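PDB 4FE9: outer membrane protein SusF, which binds starch at the bacterial cell surface through carbohydrate-binding modules, before the glycan is transported into the periplasm for degradation. Local coordinates for residues 208-220 / 224-236. Numbering follows the deposited sequence.
With GLC (alpha-D-glucopyranose), chain B.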
ATOM      1  N   THR A 208      -8.040   3.270  32.035  1.00 12.81           N
ATOM      2  CA  THR A 208      -9.231   3.914  31.474  1.00 13.40           C
ATOM      3  C   THR A 208      -8.913   4.743  30.209  1.00 13.45           C
ATOM      4  O   THR A 208      -9.810   5.145  29.496  1.00 14.81           O
ATOM      5  CB  THR A 208      -9.968   4.809  32.496  1.00 12.56           C
ATOM      6  OG1 THR A 208      -9.149   5.944  32.804  1.00 14.93           O
ATOM      7  CG2 THR A 208     -10.282   4.045  33.774  1.00 14.52           C
ATOM      8  N   LYS A 209      -7.642   4.935  29.890  1.00 11.81           N
ATOM      9  CA  LYS A 209      -7.315   5.799  28.774  1.00 11.47           C
ATOM     10  C   LYS A 209      -6.856   5.054  27.558  1.00 11.90           C
ATOM     11  O   LYS A 209      -6.321   5.648  26.657  1.00 12.94           O
ATOM     12  CB  LYS A 209      -6.285   6.878  29.170  1.00 11.12           C
ATOM     13  CG  LYS A 209      -6.688   7.674  30.368  1.00 12.54           C
ATOM     14  CD  LYS A 209      -5.991   9.044  30.421  1.00 17.78           C
ATOM     15  CE  LYS A 209      -6.727   9.958  31.395  1.00 18.91           C
ATOM     16  NZ  LYS A 209      -5.779  10.858  32.123  1.00 28.63           N
ATOM     17  N   ALA A 210      -7.047   3.730  27.543  1.00 11.13           N
ATOM     18  CA  ALA A 210      -6.644   2.900  26.406  1.00 10.26           C
ATOM     19  C   ALA A 210      -7.295   3.281  25.102  1.00 10.67           C
ATOM     20  O   ALA A 210      -8.509   3.494  25.045  1.00 11.66           O
ATOM     21  CB  ALA A 210      -6.935   1.432  26.696  1.00 10.23           C
ATOM     22  N   LEU A 211      -6.545   3.131  24.023  1.00  8.40           N
ATOM     23  CA  LEU A 211      -7.121   2.968  22.728  1.00 10.82           C
ATOM     24  C   LEU A 211      -6.974   1.518  22.295  1.00 11.34           C
ATOM     25  O   LEU A 211      -5.900   0.919  22.444  1.00 11.85           O
ATOM     26  CB  LEU A 211      -6.425   3.871  21.718  1.00  8.74           C
ATOM     27  CG  LEU A 211      -6.331   5.351  22.160  1.00 10.29           C
ATOM     28  CD1 LEU A 211      -5.410   6.082  21.250  1.00  7.86           C
ATOM     29  CD2 LEU A 211      -7.736   6.005  22.139  1.00 10.13           C
ATOM     30  N   GLY A 212      -8.002   0.980  21.661  1.00 11.59           N
ATOM     31  CA  GLY A 212      -7.976  -0.452  21.292  1.00 10.64           C
ATOM     32  C   GLY A 212      -9.022  -0.799  20.301  1.00 12.08           C
ATOM     33  O   GLY A 212      -9.256  -0.056  19.363  1.00 12.43           O
ATOM     34  N   SER A 213      -9.558  -2.001  20.395  1.00 13.13           N
ATOM     35  CA  SER A 213     -10.606  -2.388  19.452  1.00 15.04           C
ATOM     36  C   SER A 213     -11.943  -2.491  20.155  1.00 15.66           C
ATOM     37  O   SER A 213     -12.007  -2.472  21.389  1.00 15.34           O
ATOM     38  CB  SER A 213     -10.273  -3.690  18.753  1.00 13.87           C
ATOM     39  OG  SER A 213     -10.069  -4.716  19.701  1.00 19.64           O
ATOM     40  N   SER A 214     -13.016  -2.530  19.365  1.00 16.24           N
ATOM     41  CA  SER A 214     -14.349  -2.722  19.903  1.00 19.53           C
ATOM     42  C   SER A 214     -14.471  -4.050  20.647  1.00 19.48           C
ATOM     43  O   SER A 214     -15.130  -4.131  21.663  1.00 20.65           O
ATOM     44  CB  SER A 214     -15.367  -2.681  18.783  1.00 18.43           C
ATOM     45  OG  SER A 214     -16.099  -1.502  18.898  1.00 27.71           O
ATOM     46  N   VAL A 215     -13.958  -5.106  20.033  1.00 18.99           N
ATOM     47  CA  VAL A 215     -14.018  -6.449  20.597  1.00 18.70           C
ATOM     48  C   VAL A 215     -12.677  -6.808  21.254  1.00 18.46           C
ATOM     49  O   VAL A 215     -11.620  -6.656  20.634  1.00 19.10           O
ATOM     50  CB  VAL A 215     -14.291  -7.474  19.461  1.00 19.28           C
ATOM     51  CG1 VAL A 215     -14.140  -8.901  19.972  1.00 19.73           C
ATOM     52  CG2 VAL A 215     -15.700  -7.225  18.851  1.00 17.20           C
ATOM     53  N   ASP A 216     -12.717  -7.259  22.504  1.00 17.08           N
ATOM     54  CA  ASP A 216     -11.501  -7.728  23.182  1.00 17.45           C
ATOM     55  C   ASP A 216     -10.915  -8.952  22.480  1.00 17.16           C
ATOM     56  O   ASP A 216     -11.614  -9.894  22.209  1.00 17.73           O
ATOM     57  CB  ASP A 216     -11.771  -8.012  24.669  1.00 15.47           C
ATOM     58  CG  ASP A 216     -10.479  -8.150  25.490  1.00 18.84           C
ATOM     59  OD1 ASP A 216      -9.488  -7.426  25.209  1.00 14.30           O
ATOM     60  OD2 ASP A 216     -10.436  -9.014  26.396  1.00 20.89           O
ATOM     61  N   GLY A 217      -9.692  -8.822  22.000  1.00 17.25           N
ATOM     62  CA  GLY A 217      -9.011  -9.916  21.344  1.00 16.54           C
ATOM     63  C   GLY A 217      -9.245  -9.933  19.850  1.00 17.53           C
ATOM     64  O   GLY A 217      -8.945 -10.918  19.192  1.00 16.93           O
ATOM     65  N   ASP A 218      -9.830  -8.854  19.310  1.00 17.83           N
ATOM     66  CA  ASP A 218     -10.031  -8.718  17.843  1.00 17.37           C
ATOM     67  C   ASP A 218      -8.807  -9.238  17.088  1.00 17.53           C
ATOM     68  O   ASP A 218      -7.685  -8.769  17.307  1.00 17.07           O
ATOM     69  CB  ASP A 218     -10.262  -7.248  17.485  1.00 18.32           C
ATOM     70  CG  ASP A 218     -10.531  -7.030  15.985  1.00 19.84           C
ATOM     71  OD1 ASP A 218     -11.361  -6.171  15.659  1.00 28.06           O
ATOM     72  OD2 ASP A 218      -9.790  -7.576  15.154  1.00 31.32           O
ATOM     73  N   ASP A 219      -9.025 -10.132  16.132  1.00 17.64           N
ATOM     74  CA  ASP A 219      -7.905 -10.691  15.386  1.00 18.89           C
ATOM     75  C   ASP A 219      -8.003 -10.407  13.914  1.00 17.95           C
ATOM     76  O   ASP A 219      -7.388 -11.076  13.112  1.00 19.69           O
ATOM     77  CB  ASP A 219      -7.713 -12.207  15.664  1.00 17.92           C
ATOM     78  CG  ASP A 219      -8.940 -13.048  15.281  1.00 25.09           C
ATOM     79  OD1 ASP A 219      -9.901 -12.494  14.694  1.00 30.70           O
ATOM     80  OD2 ASP A 219      -8.953 -14.271  15.600  1.00 33.08           O
ATOM     81  N   SER A 220      -8.695  -9.337  13.564  1.00 17.26           N
ATOM     82  CA  SER A 220      -8.937  -9.019  12.151  1.00 17.23           C
ATOM     83  C   SER A 220      -7.675  -8.498  11.471  1.00 16.98           C
ATOM     84  O   SER A 220      -7.531  -8.609  10.265  1.00 16.49           O
ATOM     85  CB  SER A 220     -10.052  -7.981  12.020  1.00 17.65           C
ATOM     86  OG  SER A 220      -9.565  -6.698  12.394  1.00 18.38           O
ATOM     87  N   PHE A 224     -11.230  -0.627  13.214  1.00 10.65           N
ATOM     88  CA  PHE A 224     -11.352   0.673  13.837  1.00 10.87           C
ATOM     89  C   PHE A 224     -10.721   0.662  15.203  1.00  9.74           C
ATOM     90  O   PHE A 224     -10.807  -0.331  15.928  1.00 11.21           O
ATOM     91  CB  PHE A 224     -12.842   1.064  13.952  1.00 10.17           C
ATOM     92  CG  PHE A 224     -13.450   1.518  12.644  1.00 11.70           C
ATOM     93  CD1 PHE A 224     -13.013   2.677  12.035  1.00 11.75           C
ATOM     94  CD2 PHE A 224     -14.368   0.703  11.964  1.00 17.80           C
ATOM     95  CE1 PHE A 224     -13.493   3.046  10.772  1.00 19.11           C
ATOM     96  CE2 PHE A 224     -14.926   1.112  10.742  1.00 17.64           C
ATOM     97  CZ  PHE A 224     -14.531   2.305  10.176  1.00 17.99           C
ATOM     98  N   VAL A 225     -10.238   1.813  15.629  1.00  9.98           N
ATOM     99  CA  VAL A 225      -9.834   2.003  17.014  1.00  8.51           C
ATOM    100  C   VAL A 225     -10.973   2.528  17.838  1.00 10.14           C
ATOM    101  O   VAL A 225     -11.594   3.512  17.468  1.00 11.86           O
ATOM    102  CB  VAL A 225      -8.666   2.998  17.084  1.00  8.71           C
ATOM    103  CG1 VAL A 225      -8.278   3.279  18.552  1.00  8.12           C
ATOM    104  CG2 VAL A 225      -7.498   2.463  16.295  1.00  8.43           C
ATOM    105  N   SER A 226     -11.097   2.027  19.057  1.00  9.96           N
ATOM    106  CA  SER A 226     -12.102   2.482  19.967  1.00 10.17           C
ATOM    107  C   SER A 226     -11.456   3.205  21.161  1.00 11.15           C
ATOM    108  O   SER A 226     -10.343   2.843  21.588  1.00  9.93           O
ATOM    109  CB  SER A 226     -12.899   1.281  20.477  1.00 11.79           C
ATOM    110  OG  SER A 226     -13.651   1.646  21.612  1.00 13.33           O
ATOM    111  N   TRP A 227     -12.137   4.223  21.677  1.00  9.19           N
ATOM    112  CA  TRP A 227     -11.671   4.936  22.843  1.00 12.17           C
ATOM    113  C   TRP A 227     -12.623   4.814  23.975  1.00 13.16           C
ATOM    114  O   TRP A 227     -12.553   5.573  24.936  1.00 13.51           O
ATOM    115  CB  TRP A 227     -11.421   6.428  22.533  1.00 11.29           C
ATOM    116  CG  TRP A 227     -12.592   7.123  21.874  1.00 10.58           C
ATOM    117  CD1 TRP A 227     -13.643   7.744  22.498  1.00 13.16           C
ATOM    118  CD2 TRP A 227     -12.764   7.343  20.485  1.00 11.64           C
ATOM    119  NE1 TRP A 227     -14.469   8.320  21.564  1.00 10.98           N
ATOM    120  CE2 TRP A 227     -13.936   8.113  20.323  1.00 10.79           C
ATOM    121  CE3 TRP A 227     -12.070   6.915  19.340  1.00 11.38           C
ATOM    122  CZ2 TRP A 227     -14.408   8.479  19.090  1.00  9.52           C
ATOM    123  CZ3 TRP A 227     -12.522   7.303  18.138  1.00  7.82           C
ATOM    124  CH2 TRP A 227     -13.742   8.019  18.008  1.00  9.37           C
ATOM    125  N   THR A 228     -13.569   3.892  23.856  1.00 15.80           N
ATOM    126  CA  THR A 228     -14.581   3.741  24.885  1.00 18.42           C
ATOM    127  C   THR A 228     -14.660   2.318  25.424  1.00 17.84           C
ATOM    128  O   THR A 228     -15.096   1.421  24.733  1.00 18.22           O
ATOM    129  CB  THR A 228     -15.987   4.170  24.385  1.00 19.42           C
ATOM    130  OG1 THR A 228     -15.885   5.395  23.630  1.00 22.09           O
ATOM    131  CG2 THR A 228     -16.914   4.405  25.600  1.00 21.63           C
ATOM    132  N   ASN A 229     -14.169   2.121  26.633  1.00 17.95           N
ATOM    133  CA  ASN A 229     -13.950   0.772  27.174  1.00 19.78           C
ATOM    134  C   ASN A 229     -13.215  -0.164  26.220  1.00 17.41           C
ATOM    135  O   ASN A 229     -13.676  -1.275  25.984  1.00 17.57           O
ATOM    136  CB  ASN A 229     -15.290   0.120  27.528  1.00 20.10           C
ATOM    137  CG  ASN A 229     -15.828   0.595  28.851  1.00 28.82           C
ATOM    138  OD1 ASN A 229     -16.766   1.410  28.901  1.00 44.62           O
ATOM    139  ND2 ASN A 229     -15.205   0.140  29.944  1.00 41.68           N
ATOM    140  N   ALA A 230     -12.142   0.317  25.610  1.00 15.25           N
ATOM    141  CA  ALA A 230     -11.502  -0.390  24.513  1.00 14.62           C
ATOM    142  C   ALA A 230     -11.014  -1.755  24.980  1.00 13.62           C
ATOM    143  O   ALA A 230     -10.543  -1.892  26.105  1.00 12.69           O
ATOM    144  CB  ALA A 230     -10.345   0.415  23.951  1.00 14.56           C
ATOM    145  N   GLY A 231     -11.248  -2.766  24.142  1.00 12.42           N
ATOM    146  CA  GLY A 231     -10.611  -4.069  24.262  1.00 12.95           C
ATOM    147  C   GLY A 231      -9.199  -4.090  23.713  1.00 12.63           C
ATOM    148  O   GLY A 231      -8.822  -3.227  22.929  1.00 12.31           O
ATOM    149  N   ALA A 232      -8.490  -5.189  23.981  1.00 11.95           N
ATOM    150  CA  ALA A 232      -7.176  -5.424  23.408  1.00 10.82           C
ATOM    151  C   ALA A 232      -7.247  -5.895  21.956  1.00 11.16           C
ATOM    152  O   ALA A 232      -8.186  -6.607  21.545  1.00 11.14           O
ATOM    153  CB  ALA A 232      -6.385  -6.411  24.274  1.00  9.69           C
ATOM    154  N   ILE A 233      -6.335  -5.384  21.139  1.00 10.69           N
ATOM    155  CA  ILE A 233      -6.197  -5.858  19.797  1.00  9.45           C
ATOM    156  C   ILE A 233      -5.280  -7.072  19.807  1.00 11.38           C
ATOM    157  O   ILE A 233      -4.241  -7.089  20.520  1.00 10.14           O
ATOM    158  CB  ILE A 233      -5.598  -4.786  18.894  1.00 10.29           C
ATOM    159  CG1 ILE A 233      -6.459  -3.487  18.912  1.00  9.87           C
ATOM    160  CG2 ILE A 233      -5.379  -5.332  17.487  1.00  8.43           C
ATOM    161  CD1 ILE A 233      -5.742  -2.256  18.374  1.00  7.98           C
ATOM    162  N   ASN A 234      -5.607  -8.074  18.995  1.00 11.19           N
ATOM    163  CA  ASN A 234      -4.696  -9.193  18.834  1.00 12.22           C
ATOM    164  C   ASN A 234      -3.869  -9.101  17.543  1.00 11.96           C
ATOM    165  O   ASN A 234      -4.392  -8.787  16.492  1.00 12.76           O
ATOM    166  CB  ASN A 234      -5.451 -10.539  18.914  1.00 13.09           C
ATOM    167  CG  ASN A 234      -4.512 -11.706  19.018  1.00 11.55           C
ATOM    168  OD1 ASN A 234      -3.996 -12.147  18.013  1.00 11.36           O
ATOM    169  ND2 ASN A 234      -4.022 -11.937  20.218  1.00 16.12           N
ATOM    170  N   THR A 235      -2.572  -9.391  17.619  1.00 10.96           N
ATOM    171  CA  THR A 235      -1.732  -9.294  16.412  1.00 11.69           C
ATOM    172  C   THR A 235      -2.151 -10.265  15.322  1.00 13.42           C
ATOM    173  O   THR A 235      -1.893 -10.016  14.156  1.00 13.41           O
ATOM    174  CB  THR A 235      -0.225  -9.483  16.703  1.00 11.32           C
ATOM    175  OG1 THR A 235      -0.011 -10.762  17.331  1.00 11.08           O
ATOM    176  CG2 THR A 235       0.228  -8.436  17.610  1.00 11.50           C
ATOM    177  N   ALA A 236      -2.764 -11.390  15.706  1.00 14.95           N
ATOM    178  CA  ALA A 236      -3.119 -12.459  14.737  1.00 18.16           C
ATOM    179  C   ALA A 236      -1.903 -13.124  14.064  1.00 19.46           C
ATOM    180  O   ALA A 236      -1.941 -14.320  13.741  1.00 22.32           O
ATOM    181  CB  ALA A 236      -4.118 -11.959  13.675  1.00 17.86           C
TER
HETATM  182  C1  GLC B   7      -5.484  -8.050  27.797  1.00 13.81           C
HETATM  183  C2  GLC B   7      -6.736  -8.551  27.140  1.00 16.31           C
HETATM  184  C3  GLC B   7      -7.225  -9.820  27.806  1.00 13.09           C
HETATM  185  C4  GLC B   7      -6.097 -10.829  27.961  1.00 19.10           C
HETATM  186  C5  GLC B   7      -4.855 -10.351  28.163  1.00 18.80           C
HETATM  187  C6  GLC B   7      -3.736 -11.344  28.312  1.00 23.14           C
HETATM  188  O2  GLC B   7      -7.745  -7.534  27.246  1.00 13.67           O
HETATM  189  O3  GLC B   7      -8.299 -10.337  27.031  1.00 14.54           O
HETATM  190  O4  GLC B   7      -6.372 -12.013  28.766  1.00 19.69           O
HETATM  191  O5  GLC B   7      -4.474  -9.029  27.698  1.00 17.87           O
HETATM  192  O6  GLC B   7      -3.281 -11.672  26.997  1.00 20.37           O
HETATM  193  O   HOH W   1     -11.469   5.380  27.315  1.00  5.24           O
HETATM  194  O   HOH W   2     -10.810   2.981  26.543  1.00 14.73           O
HETATM  195  O   HOH W   3     -12.551  -2.155  16.430  1.00 19.26           O
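The starch-binding site of the first carbohydrate-binding module is built partly where the loop 208-220 lies against 224-236, and D216 and A232 are what these two segments contribute to the glycan pocket. D216 OD1 accepts a hydrogen bond from A232 N at 2.7 Å through its anti lone pair, away from OD2. GLC O2 donates to the same D216 OD1, while GLC O3 donates to D216 OD2 at 2.6 Å, so the carboxylate spans two neighbouring sugar hydroxyls; D158 and N191 also hydrogen-bond this glucose. With CG anti to the backbone N (chi1 -165°), the D216 side chain swings over to A232, whose peptide N-H should hold the carboxylate in position. The small CB of A232 can come within 3.5 Å of GLC O2 without blocking the sugar.

D216 sits in the type II turn from V215 to D218, which lies against 231-234. G217, at a positive phi that suits glycine, donates a hydrogen bond from its N to A232 O at 2.7 Å, and N234 N donates to D218 O. S213 OG donates to V215 O at 2.7 Å from one face of that carbonyl, and D218 N reaches it from the other, bracing the turn.

G212 and S213 each form a single antiparallel bridge: G212 N and O bond to S226, and S213 N and O to G231. Glycine fits at both 212 and 231 because a CB on G212 would strike G231 O, and one on G231 would strike D216 CA. A230 CB packs 3.3 Å from G212 N, while L211 CD2 lies 3.7 Å from W227 CB.

Strand 233-234 pairs with strand 191-196, where N234 ND2 also bonds the sugar-binding N191. L211 and V225 rest on F245 of strand 241-246, and I233 meets F252 of strand 251-256.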